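Local coordinates for 3,4-dihydroxy-2-butanone 4-phosphate synthase (Candida albicans, PDB 1TKS), which catalyses the conversion of D-ribulose 5-phosphate to formate and 3,4-dihydroxy-2-butanone 4-phosphate, a step of riboflavin biosynthesis, at residues T99-T110 against D122-L130; Q69-A77 against T85-F93. One frame throughout, in Å; residues are numbered along the deposited sequence.

Contact 1: T99-T110 against D122-L130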
loop_
_atom_site.group_PDB
_atom_site.type_symbol
_atom_site.label_atom_id
_atom_site.label_comp_id
_atom_site.label_asym_id
_atom_site.label_seq_id
_atom_site.Cartn_x
_atom_site.Cartn_y
_atom_site.Cartn_z
ATOM N N THR B 99 1.007 -9.159 12.064
ATOM C CA THR B 99 1.544 -8.985 10.713
ATOM C C THR B 99 1.688 -7.512 10.337
ATOM O O THR B 99 2.444 -7.169 9.426
ATOM C CB THR B 99 0.653 -9.662 9.641
ATOM O OG1 THR B 99 -0.623 -9.014 9.594
ATOM C CG2 THR B 99 0.458 -11.138 9.955
ATOM N N GLY B 100 0.950 -6.652 11.032
ATOM C CA GLY B 100 1.009 -5.222 10.775
ATOM C C GLY B 100 0.190 -4.729 9.594
ATOM O O GLY B 100 -0.310 -3.606 9.605
ATOM N N ILE B 101 0.036 -5.579 8.583
ATOM C CA ILE B 101 -0.690 -5.229 7.361
ATOM C C ILE B 101 -2.211 -5.457 7.419
ATOM O O ILE B 101 -2.958 -4.929 6.592
ATOM C CB ILE B 101 -0.078 -6.002 6.158
ATOM C CG1 ILE B 101 -0.681 -5.520 4.836
ATOM C CG2 ILE B 101 -0.308 -7.493 6.327
ATOM C CD1 ILE B 101 -0.404 -4.066 4.533
ATOM N N SER B 102 -2.677 -6.230 8.396
ATOM C CA SER B 102 -4.112 -6.492 8.513
ATOM C C SER B 102 -4.885 -5.193 8.730
ATOM O O SER B 102 -4.323 -4.191 9.180
ATOM C CB SER B 102 -4.397 -7.445 9.674
ATOM O OG SER B 102 -4.253 -6.795 10.926
ATOM N N ALA B 103 -6.172 -5.207 8.405
ATOM C CA ALA B 103 -6.994 -4.019 8.593
ATOM C C ALA B 103 -6.964 -3.640 10.074
ATOM O O ALA B 103 -6.848 -2.467 10.422
ATOM C CB ALA B 103 -8.427 -4.297 8.140
ATOM N N HIS B 104 -7.062 -4.646 10.939
ATOM C CA HIS B 104 -7.041 -4.419 12.384
ATOM C C HIS B 104 -5.754 -3.729 12.819
ATOM O O HIS B 104 -5.785 -2.757 13.574
ATOM C CB HIS B 104 -7.163 -5.752 13.128
ATOM C CG HIS B 104 -6.734 -5.685 14.564
ATOM N ND1 HIS B 104 -7.618 -5.495 15.600
ATOM C CD2 HIS B 104 -5.502 -5.750 15.124
ATOM C CE1 HIS B 104 -6.950 -5.445 16.742
ATOM N NE2 HIS B 104 -5.668 -5.596 16.479
ATOM N N ASP B 105 -4.624 -4.247 12.345
ATOM C CA ASP B 105 -3.323 -3.700 12.697
ATOM C C ASP B 105 -3.087 -2.301 12.134
ATOM O O ASP B 105 -2.638 -1.407 12.859
ATOM C CB ASP B 105 -2.209 -4.647 12.236
ATOM C CG ASP B 105 -2.137 -5.927 13.069
ATOM O OD1 ASP B 105 -3.012 -6.140 13.933
ATOM O OD2 ASP B 105 -1.200 -6.717 12.849
ATOM N N ARG B 106 -3.382 -2.098 10.854
ATOM C CA ARG B 106 -3.184 -0.777 10.267
ATOM C C ARG B 106 -4.085 0.258 10.925
ATOM O O ARG B 106 -3.680 1.405 11.103
ATOM C CB ARG B 106 -3.393 -0.804 8.744
ATOM C CG ARG B 106 -2.169 -1.341 8.009
ATOM C CD ARG B 106 -2.127 -0.955 6.542
ATOM N NE ARG B 106 -2.921 -1.835 5.689
ATOM C CZ ARG B 106 -2.976 -1.716 4.365
ATOM N NH1 ARG B 106 -2.287 -0.754 3.762
ATOM N NH2 ARG B 106 -3.700 -2.558 3.641
ATOM N N ALA B 107 -5.293 -0.143 11.308
ATOM C CA ALA B 107 -6.202 0.785 11.969
ATOM C C ALA B 107 -5.657 1.130 13.355
ATOM O O ALA B 107 -5.681 2.290 13.766
ATOM C CB ALA B 107 -7.592 0.168 12.086
ATOM N N LEU B 108 -5.162 0.120 14.069
ATOM C CA LEU B 108 -4.608 0.325 15.406
ATOM C C LEU B 108 -3.397 1.244 15.344
ATOM O O LEU B 108 -3.252 2.147 16.166
ATOM C CB LEU B 108 -4.211 -1.018 16.040
ATOM C CG LEU B 108 -3.481 -1.029 17.391
ATOM C CD1 LEU B 108 -4.276 -0.241 18.429
ATOM C CD2 LEU B 108 -3.287 -2.473 17.863
ATOM N N THR B 109 -2.528 1.020 14.367
ATOM C CA THR B 109 -1.346 1.854 14.225
ATOM C C THR B 109 -1.752 3.296 13.926
ATOM O O THR B 109 -1.186 4.238 14.483
ATOM C CB THR B 109 -0.433 1.330 13.104
ATOM O OG1 THR B 109 0.090 0.052 13.485
ATOM C CG2 THR B 109 0.720 2.292 12.849
ATOM N N THR B 110 -2.738 3.464 13.051
ATOM C CA THR B 110 -3.203 4.794 12.690
ATOM C C THR B 110 -3.768 5.544 13.900
ATOM O O THR B 110 -3.444 6.714 14.116
ATOM C CB THR B 110 -4.261 4.715 11.571
ATOM O OG1 THR B 110 -3.667 4.114 10.413
ATOM C CG2 THR B 110 -4.766 6.100 11.208
ATOM N N ASP B 122 6.885 3.051 21.293
ATOM C CA ASP B 122 5.684 2.242 21.130
ATOM C C ASP B 122 5.566 1.714 19.703
ATOM O O ASP B 122 4.735 0.848 19.425
ATOM C CB ASP B 122 4.436 3.068 21.456
ATOM C CG ASP B 122 4.379 3.507 22.911
ATOM O OD1 ASP B 122 3.519 4.353 23.229
ATOM O OD2 ASP B 122 5.184 3.009 23.728
ATOM N N PHE B 123 6.395 2.227 18.797
ATOM C CA PHE B 123 6.327 1.799 17.402
ATOM C C PHE B 123 7.540 1.042 16.885
ATOM O O PHE B 123 8.673 1.256 17.325
ATOM C CB PHE B 123 6.070 3.002 16.487
ATOM C CG PHE B 123 4.824 3.770 16.830
ATOM C CD1 PHE B 123 4.831 4.707 17.861
ATOM C CD2 PHE B 123 3.639 3.546 16.138
ATOM C CE1 PHE B 123 3.674 5.410 18.197
ATOM C CE2 PHE B 123 2.478 4.244 16.466
ATOM C CZ PHE B 123 2.494 5.178 17.498
ATOM N N ILE B 124 7.271 0.143 15.944
ATOM C CA ILE B 124 8.299 -0.653 15.292
ATOM C C ILE B 124 8.508 -0.042 13.918
ATOM O O ILE B 124 7.545 0.277 13.215
ATOM C CB ILE B 124 7.856 -2.121 15.111
ATOM C CG1 ILE B 124 7.595 -2.760 16.476
ATOM C CG2 ILE B 124 8.930 -2.905 14.364
ATOM C CD1 ILE B 124 6.920 -4.110 16.397
ATOM N N LYS B 125 9.771 0.128 13.548
ATOM C CA LYS B 125 10.140 0.707 12.263
ATOM C C LYS B 125 11.198 -0.186 11.615
ATOM O O LYS B 125 12.145 -0.614 12.274
ATOM C CB LYS B 125 10.696 2.118 12.482
ATOM C CG LYS B 125 9.675 3.076 13.095
ATOM C CD LYS B 125 10.303 4.381 13.558
ATOM C CE LYS B 125 11.256 4.169 14.725
ATOM N NZ LYS B 125 11.684 5.466 15.318
ATOM N N PRO B 126 11.035 -0.502 10.319
ATOM C CA PRO B 126 9.928 -0.080 9.453
ATOM C C PRO B 126 8.622 -0.788 9.790
ATOM O O PRO B 126 8.584 -1.682 10.642
ATOM C CB PRO B 126 10.435 -0.427 8.054
ATOM C CG PRO B 126 11.279 -1.630 8.302
ATOM C CD PRO B 126 12.048 -1.236 9.542
ATOM N N GLY B 127 7.551 -0.377 9.120
ATOM C CA GLY B 127 6.252 -0.973 9.369
ATOM C C GLY B 127 5.379 -1.053 8.134
ATOM O O GLY B 127 5.881 -1.086 7.014
ATOM N N HIS B 128 4.065 -1.060 8.346
ATOM C CA HIS B 128 3.110 -1.170 7.251
ATOM C C HIS B 128 2.237 0.064 7.039
ATOM O O HIS B 128 1.351 0.065 6.184
ATOM C CB HIS B 128 2.245 -2.408 7.476
ATOM C CG HIS B 128 3.019 -3.690 7.441
ATOM N ND1 HIS B 128 3.167 -4.439 6.294
ATOM C CD2 HIS B 128 3.706 -4.343 8.409
ATOM C CE1 HIS B 128 3.910 -5.500 6.556
ATOM N NE2 HIS B 128 4.250 -5.466 7.831
ATOM N N ILE B 129 2.476 1.102 7.839
ATOM C CA ILE B 129 1.755 2.364 7.709
ATOM C C ILE B 129 2.756 3.419 7.252
ATOM O O ILE B 129 3.909 3.432 7.695
ATOM C CB ILE B 129 1.107 2.808 9.050
ATOM C CG1 ILE B 129 -0.190 2.035 9.277
ATOM C CG2 ILE B 129 0.831 4.312 9.040
ATOM C CD1 ILE B 129 -1.294 2.339 8.281
ATOM N N LEU B 130 2.305 4.291 6.357
ATOM C CA LEU B 130 3.133 5.355 5.807
ATOM C C LEU B 130 2.766 6.739 6.366
ATOM O O LEU B 130 1.894 7.421 5.823
ATOM C CB LEU B 130 2.993 5.373 4.274
ATOM C CG LEU B 130 3.478 4.137 3.497
ATOM C CD1 LEU B 130 2.394 3.676 2.522
ATOM C CD2 LEU B 130 4.766 4.465 2.742
HETATM O O HOH W 1 -0.396 1.322 4.402
#
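His128 lays its imidazole against the bend of residues 99-101: Ile101 N lies over one ring face, offset toward the rim, and Ile101 CB comes 3.6 Å from His128 ND1. Gly100 suits the spot, since its phi is positive and, having no side chain, it lets the ring lie close to its backbone. Next along, Ile129 reaches the helix. The side chains of Ile129 and Thr109 slide past each other in opposite directions, Ile129 CG1 lying 3.7 Å from Thr109 CG2. A chi1 of -80°, with CG1 set beside the backbone N, carries Ile129 CD1 on to Arg106 CG (3.8 Å) and Thr110 OG1.

Behind this shell, Arg106 bends at chi3, and Ile101 CD1 covers one face of its guanidinium, 3.4 Å above the plane. Arg106 NH1 bonds to Gly56 O and also to a water that donates to His128 O, whereas NH2 reaches Ser55 O of the second subunit. The threonines suit a buried helix face because their hydroxyls find partners: Thr109 OG1 with Phe93 N, Thr110 OG1 with Arg106 O at 2.8 Å. Ser102 OG caps the helix start by accepting from Asp105 N (2.9 Å). His128 and Ile129, both opposite Cys91, form a classic beta bulge beside the N-capped helix.

Contact 2: Q69-A77 against T85-F93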
loop_
_atom_site.group_PDB
_atom_site.type_symbol
_atom_site.label_atom_id
_atom_site.label_comp_id
_atom_site.label_asym_id
_atom_site.label_seq_id
_atom_site.Cartn_x
_atom_site.Cartn_y
_atom_site.Cartn_z
ATOM N N GLN B 69 7.890 14.346 17.549
ATOM C CA GLN B 69 7.690 13.830 18.902
ATOM C C GLN B 69 7.742 12.306 18.919
ATOM O O GLN B 69 8.297 11.704 19.839
ATOM C CB GLN B 69 6.344 14.302 19.465
ATOM C CG GLN B 69 6.104 13.879 20.909
ATOM C CD GLN B 69 4.809 14.428 21.482
ATOM O OE1 GLN B 69 3.716 14.008 21.096
ATOM N NE2 GLN B 69 4.925 15.379 22.404
ATOM N N LEU B 70 7.167 11.689 17.891
ATOM C CA LEU B 70 7.139 10.235 17.783
ATOM C C LEU B 70 8.411 9.670 17.160
ATOM O O LEU B 70 8.539 8.458 16.996
ATOM C CB LEU B 70 5.927 9.797 16.956
ATOM C CG LEU B 70 4.553 10.088 17.568
ATOM C CD1 LEU B 70 3.460 9.701 16.584
ATOM C CD2 LEU B 70 4.402 9.316 18.873
ATOM N N GLU B 71 9.350 10.552 16.828
ATOM C CA GLU B 71 10.614 10.161 16.214
ATOM C C GLU B 71 10.404 9.460 14.878
ATOM O O GLU B 71 10.935 8.375 14.636
ATOM C CB GLU B 71 11.420 9.262 17.158
ATOM C CG GLU B 71 11.845 9.954 18.443
ATOM C CD GLU B 71 12.746 9.091 19.308
ATOM O OE1 GLU B 71 13.136 9.554 20.399
ATOM O OE2 GLU B 71 13.061 7.955 18.896
ATOM N N LEU B 72 9.614 10.093 14.019
ATOM C CA LEU B 72 9.330 9.573 12.689
ATOM C C LEU B 72 9.939 10.549 11.684
ATOM O O LEU B 72 9.244 11.388 11.109
ATOM C CB LEU B 72 7.815 9.465 12.475
ATOM C CG LEU B 72 7.081 8.423 13.328
ATOM C CD1 LEU B 72 5.574 8.547 13.117
ATOM C CD2 LEU B 72 7.562 7.026 12.953
ATOM N N PRO B 73 11.261 10.459 11.471
ATOM C CA PRO B 73 11.948 11.348 10.533
ATOM C C PRO B 73 11.664 11.022 9.073
ATOM O O PRO B 73 11.199 9.928 8.748
ATOM C CB PRO B 73 13.417 11.152 10.894
ATOM C CG PRO B 73 13.464 9.708 11.267
ATOM C CD PRO B 73 12.218 9.548 12.125
ATOM N N PRO B 74 11.929 11.981 8.174
ATOM C CA PRO B 74 11.703 11.781 6.742
ATOM C C PRO B 74 12.424 10.519 6.290
ATOM O O PRO B 74 13.510 10.202 6.780
ATOM C CB PRO B 74 12.296 13.044 6.125
ATOM C CG PRO B 74 12.003 14.077 7.168
ATOM C CD PRO B 74 12.385 13.358 8.442
ATOM N N MET B 75 11.814 9.794 5.364
ATOM C CA MET B 75 12.404 8.563 4.869
ATOM C C MET B 75 13.775 8.846 4.268
ATOM O O MET B 75 14.699 8.041 4.399
ATOM C CB MET B 75 11.490 7.945 3.818
ATOM C CG MET B 75 11.830 6.524 3.468
ATOM S SD MET B 75 10.643 5.916 2.279
ATOM C CE MET B 75 9.279 5.443 3.353
ATOM N N LEU B 76 13.894 9.997 3.612
ATOM C CA LEU B 76 15.148 10.405 2.991
ATOM C C LEU B 76 15.706 11.617 3.734
ATOM O O LEU B 76 15.108 12.692 3.723
ATOM C CB LEU B 76 14.914 10.750 1.516
ATOM C CG LEU B 76 16.131 10.923 0.595
ATOM C CD1 LEU B 76 16.849 12.234 0.886
ATOM C CD2 LEU B 76 17.062 9.738 0.775
ATOM N N ALA B 77 16.855 11.430 4.378
ATOM C CA ALA B 77 17.503 12.493 5.139
ATOM C C ALA B 77 18.132 13.541 4.227
ATOM O O ALA B 77 18.543 14.609 4.684
ATOM C CB ALA B 77 18.567 11.897 6.056
ATOM N N THR B 85 5.155 12.694 -1.729
ATOM C CA THR B 85 6.428 12.475 -1.045
ATOM C C THR B 85 6.380 12.933 0.415
ATOM O O THR B 85 5.355 12.786 1.079
ATOM C CB THR B 85 7.596 13.179 -1.792
ATOM O OG1 THR B 85 8.841 12.854 -1.159
ATOM C CG2 THR B 85 7.409 14.685 -1.796
ATOM N N ALA B 86 7.481 13.482 0.916
ATOM C CA ALA B 86 7.537 13.936 2.302
ATOM C C ALA B 86 7.163 12.794 3.250
ATOM O O ALA B 86 6.628 13.016 4.340
ATOM C CB ALA B 86 6.595 15.119 2.508
ATOM N N TYR B 87 7.443 11.568 2.819
ATOM C CA TYR B 87 7.159 10.385 3.623
ATOM C C TYR B 87 8.155 10.279 4.767
ATOM O O TYR B 87 9.259 10.816 4.687
ATOM C CB TYR B 87 7.305 9.107 2.795
ATOM C CG TYR B 87 6.365 8.966 1.630
ATOM C CD1 TYR B 87 6.706 9.458 0.370
ATOM C CD2 TYR B 87 5.144 8.313 1.777
ATOM C CE1 TYR B 87 5.855 9.296 -0.717
ATOM C CE2 TYR B 87 4.285 8.147 0.701
ATOM C CZ TYR B 87 4.645 8.637 -0.542
ATOM O OH TYR B 87 3.804 8.464 -1.614
ATOM N N THR B 88 7.763 9.578 5.824
ATOM C CA THR B 88 8.653 9.346 6.956
ATOM C C THR B 88 8.898 7.846 6.907
ATOM O O THR B 88 8.305 7.145 6.080
ATOM C CB THR B 88 7.996 9.665 8.323
ATOM O OG1 THR B 88 7.064 8.630 8.668
ATOM C CG2 THR B 88 7.273 10.990 8.269
ATOM N N ILE B 89 9.774 7.351 7.771
ATOM C CA ILE B 89 10.036 5.920 7.826
ATOM C C ILE B 89 8.697 5.288 8.202
ATOM O O ILE B 89 7.937 5.859 8.979
ATOM C CB ILE B 89 11.080 5.600 8.905
ATOM C CG1 ILE B 89 12.313 6.475 8.690
ATOM C CG2 ILE B 89 11.449 4.122 8.864
ATOM C CD1 ILE B 89 13.299 6.442 9.837
ATOM N N THR B 90 8.395 4.126 7.639
ATOM C CA THR B 90 7.130 3.462 7.935
ATOM C C THR B 90 7.139 2.901 9.351
ATOM O O THR B 90 8.197 2.780 9.964
ATOM C CB THR B 90 6.857 2.327 6.946
ATOM O OG1 THR B 90 7.951 1.405 6.963
ATOM C CG2 THR B 90 6.689 2.885 5.540
ATOM N N CYS B 91 5.966 2.535 9.860
ATOM C CA CYS B 91 5.877 2.016 11.216
ATOM C C CYS B 91 4.624 1.189 11.497
ATOM O O CYS B 91 3.633 1.248 10.763
ATOM C CB CYS B 91 5.920 3.180 12.212
ATOM S SG CYS B 91 4.425 4.223 12.147
ATOM N N ASP B 92 4.705 0.417 12.578
ATOM C CA ASP B 92 3.625 -0.431 13.082
ATOM C C ASP B 92 3.593 -0.211 14.591
ATOM O O ASP B 92 4.644 -0.114 15.229
ATOM C CB ASP B 92 3.925 -1.917 12.862
ATOM C CG ASP B 92 3.699 -2.369 11.436
ATOM O OD1 ASP B 92 4.354 -3.352 11.042
ATOM O OD2 ASP B 92 2.872 -1.763 10.729
ATOM N N PHE B 93 2.400 -0.130 15.163
ATOM C CA PHE B 93 2.285 0.017 16.609
ATOM C C PHE B 93 2.618 -1.384 17.113
ATOM O O PHE B 93 2.019 -2.364 16.668
ATOM C CB PHE B 93 0.857 0.382 17.003
ATOM C CG PHE B 93 0.694 0.725 18.454
ATOM C CD1 PHE B 93 1.326 1.841 18.990
ATOM C CD2 PHE B 93 -0.110 -0.053 19.279
ATOM C CE1 PHE B 93 1.154 2.185 20.329
ATOM C CE2 PHE B 93 -0.291 0.281 20.624
ATOM C CZ PHE B 93 0.344 1.403 21.146
HETATM O O HOH W 2 11.043 11.545 2.676
#
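Met75 runs along residues 87-90, and its backbone is held by a bond: Met75 N donates to Tyr87 O at 2.8 Å in a nearly straight bond (168°). From there Met75 CB lies 3.7 Å from Tyr87 O. With CG anti to the backbone N (chi1 -167°) and chi2 also extended, the chain runs extended as far as the sulfur, and chi3 (-82°) then bends it. Met75 CE thus comes to rest 3.4 Å from Thr88 O, with Tyr87 CB and Thr90 CG2 each 4.2 Å away. An unbranched, flexible methionine suits such a course, close to the backbone and then round to a methyl.

A second bond, from Ile89 N to Pro73 O (3.1 Å), runs almost along the C=O axis. Together the two make a single beta bridge between Pro74 and Thr88. The bridge uses Pro73 O and Met75 N and asks for no N-H from either proline, so prolines fit here. Pro73 CG also packs on Ile89 CD1, and Leu72 CD2 packs on Cys91 CB at 4.2 Å. Thr88 keeps its hydroxyl within its own segment, where OG1 donates to Ile89 O from above the carbonyl plane.

Around this bridge, Leu72 and Cys91 also meet Leu113 of helix 103-114, and Thr88 pairs through its backbone with Pro131 of strand 129-134. Met75 touches Thr90 of the second subunit. Thr85, which probably helps bind D-ribulose 5-phosphate, begins the segment, which leads through residues 86-90 into strand 91-93, the neighbour of strand 123-124.

After helix 64-69 the chain enters residues 69-77, and contact 2 brings residues 85-93 back against them, closing a loop whose residues 78-83 are not modelled. Strand 91-93 then leads on to residues 99-110, and contact 1 closes a second loop when residues 122-130 return against helix 103-114. The loops follow in series and neither nests in the other. Residues 85-93 nevertheless join them: Ile124 N probably bonds to Asp92 O at 2.7 Å, pairing strands 91-93 and 123-124, and His128 N probably bonds to Asp92 OD2. Helix 103-114, this small antiparallel sheet and the 69-77 loop are thereby tied together, and both contacts touch the second subunit.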